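Local coordinates for protein Ala-tRNApro hydrolase ProX (Aeropyrum pernix, PDB 1WDV) that probably deacylates mischarged aminoacyl-tRNA, acting as a free-standing editing enzyme that works alongside prolyl-tRNA synthetase, at residues 14-19 / 137-142. Numbering follows the deposited sequence.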
# COMPACT_ATOMS: atom_id res chain seq x y z
N LEU A 14 -8.02 -12.72 -9.71
CA LEU A 14 -8.76 -11.99 -8.71
C LEU A 14 -9.77 -11.02 -9.32
O LEU A 14 -9.68 -10.69 -10.52
CB LEU A 14 -7.77 -11.26 -7.79
CG LEU A 14 -6.86 -12.22 -7.00
CD1 LEU A 14 -5.72 -11.44 -6.34
CD2 LEU A 14 -7.68 -12.98 -5.97
N THR A 15 -10.72 -10.58 -8.49
CA THR A 15 -11.77 -9.67 -8.92
C THR A 15 -11.47 -8.19 -8.67
O THR A 15 -12.33 -7.34 -8.89
CB THR A 15 -13.14 -10.02 -8.24
OG1 THR A 15 -13.09 -9.78 -6.83
CG2 THR A 15 -13.51 -11.48 -8.48
N TRP A 16 -10.24 -7.90 -8.25
CA TRP A 16 -9.84 -6.52 -7.96
C TRP A 16 -9.98 -5.65 -9.21
O TRP A 16 -9.85 -6.14 -10.33
CB TRP A 16 -8.40 -6.47 -7.46
CG TRP A 16 -8.15 -7.30 -6.26
CD1 TRP A 16 -9.06 -8.02 -5.53
CD2 TRP A 16 -6.89 -7.48 -5.63
NE1 TRP A 16 -8.42 -8.64 -4.46
CE2 TRP A 16 -7.09 -8.32 -4.50
CE3 TRP A 16 -5.61 -6.99 -5.89
CZ2 TRP A 16 -6.05 -8.69 -3.65
CZ3 TRP A 16 -4.57 -7.35 -5.05
CH2 TRP A 16 -4.80 -8.20 -3.95
N ARG A 17 -10.20 -4.36 -9.00
CA ARG A 17 -10.42 -3.46 -10.12
C ARG A 17 -9.63 -2.17 -9.97
O ARG A 17 -9.32 -1.77 -8.85
CB ARG A 17 -11.89 -3.03 -10.18
CG ARG A 17 -12.93 -4.12 -10.15
CD ARG A 17 -14.29 -3.50 -10.48
NE ARG A 17 -14.66 -2.44 -9.55
CZ ARG A 17 -15.81 -1.78 -9.60
NH1 ARG A 17 -16.70 -2.08 -10.54
NH2 ARG A 17 -16.09 -0.82 -8.71
N LEU A 18 -9.32 -1.53 -11.09
CA LEU A 18 -8.65 -0.23 -11.05
C LEU A 18 -9.72 0.84 -11.31
O LEU A 18 -10.47 0.76 -12.30
CB LEU A 18 -7.55 -0.10 -12.12
CG LEU A 18 -6.21 -0.78 -11.88
CD1 LEU A 18 -5.30 -0.42 -13.04
CD2 LEU A 18 -5.58 -0.32 -10.55
N LEU A 19 -9.81 1.82 -10.42
CA LEU A 19 -10.78 2.90 -10.56
C LEU A 19 -9.96 4.11 -10.95
O LEU A 19 -8.88 4.34 -10.42
CB LEU A 19 -11.52 3.13 -9.25
CG LEU A 19 -12.36 1.94 -8.75
CD1 LEU A 19 -13.09 2.38 -7.51
CD2 LEU A 19 -13.35 1.44 -9.83
N ARG A 137 -7.91 -9.10 3.08
CA ARG A 137 -7.67 -10.52 3.33
C ARG A 137 -7.17 -11.25 2.10
O ARG A 137 -6.28 -12.10 2.22
CB ARG A 137 -8.94 -11.19 3.82
CG ARG A 137 -9.22 -10.76 5.21
CD ARG A 137 -10.37 -11.54 5.80
NE ARG A 137 -10.29 -11.51 7.25
CZ ARG A 137 -11.35 -11.54 8.04
NH1 ARG A 137 -12.56 -11.62 7.50
NH2 ARG A 137 -11.19 -11.51 9.36
N GLU A 138 -7.71 -10.92 0.93
CA GLU A 138 -7.27 -11.58 -0.30
C GLU A 138 -5.82 -11.19 -0.59
O GLU A 138 -5.04 -12.01 -1.08
CB GLU A 138 -8.18 -11.21 -1.48
CG GLU A 138 -9.61 -11.79 -1.33
CD GLU A 138 -10.53 -11.44 -2.51
OE1 GLU A 138 -10.11 -10.70 -3.43
OE2 GLU A 138 -11.69 -11.91 -2.51
N LEU A 139 -5.46 -9.96 -0.25
CA LEU A 139 -4.10 -9.51 -0.48
C LEU A 139 -3.16 -10.33 0.39
O LEU A 139 -2.13 -10.82 -0.07
CB LEU A 139 -3.98 -8.02 -0.13
CG LEU A 139 -2.54 -7.51 -0.11
CD1 LEU A 139 -1.98 -7.55 -1.50
CD2 LEU A 139 -2.51 -6.07 0.46
N VAL A 140 -3.51 -10.48 1.65
CA VAL A 140 -2.67 -11.23 2.56
C VAL A 140 -2.54 -12.67 2.10
O VAL A 140 -1.42 -13.20 2.02
CB VAL A 140 -3.22 -11.15 3.99
CG1 VAL A 140 -2.41 -12.03 4.94
CG2 VAL A 140 -3.12 -9.70 4.49
N GLU A 141 -3.65 -13.30 1.75
CA GLU A 141 -3.58 -14.69 1.34
C GLU A 141 -2.75 -14.88 0.07
O GLU A 141 -1.97 -15.84 -0.04
CB GLU A 141 -4.97 -15.27 1.15
CG GLU A 141 -4.94 -16.75 0.79
CD GLU A 141 -6.28 -17.41 0.92
OE1 GLU A 141 -6.77 -17.53 2.08
OE2 GLU A 141 -6.83 -17.83 -0.11
N ALA A 142 -2.89 -13.97 -0.88
CA ALA A 142 -2.17 -14.09 -2.14
C ALA A 142 -0.67 -13.85 -2.06
O ALA A 142 0.09 -14.37 -2.87
CB ALA A 142 -2.78 -13.15 -3.16
O HOH W 1 -10.92 -11.64 -5.96
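Leu14 comes first to the helix 136-143, its CD2 lying 4.2 Å from Glu138 OE1, while its other methyl, CD1, sits 3.8 Å above the plane of the Trp16 ring, toward the rim. The backbone of Thr15 takes over next: a water accepts a bond from Thr15 N and donates one to Glu138 OE1, each 2.8 Å long, and so ties the turn ahead of strand 17-20 to the helix.

Trp16 is the main partner on this side. Its CG lies anti to the carbonyl carbon (chi1 -57°), and the indole reaches across to the helix with its N-H edge leading. NE1 donates to Glu138 OE1 at 2.9 Å, a bond somewhat bent at the hydrogen (147°), with the oxygen approached nearly along its C-O axis. Glu138, extended beyond CG, turns its carboxylate nearly parallel to the indole (planes 10° apart), though OE1 sits off the ring plane. The six-membered end of the ring presses on the helix: CZ2 is 3.7 Å from Leu139 N, and CH2 packs against Leu139 CD1 at 3.8 Å, the side chains crossing at about a right angle. Trp8 of helix 4-12 and Phe134 of strand 130-134 also meet the indole. With an alanine here, Glu138 OE1 would probably lose its indole donor, and a gap would open beside Leu139 and Trp8.

The chain then enters strand 17-20 and pairs with strand 130-134, which leads into the helix. At one end of this antiparallel pair, the contact thus joins the N-terminal part of the chain to a helix of the aminoacyl-tRNA editing domain. Two donors, the indole N-H and the water, grip OE1, which would probably favour the charged carboxylate and limit its turning, while apolar packing anchors the rest of the ring.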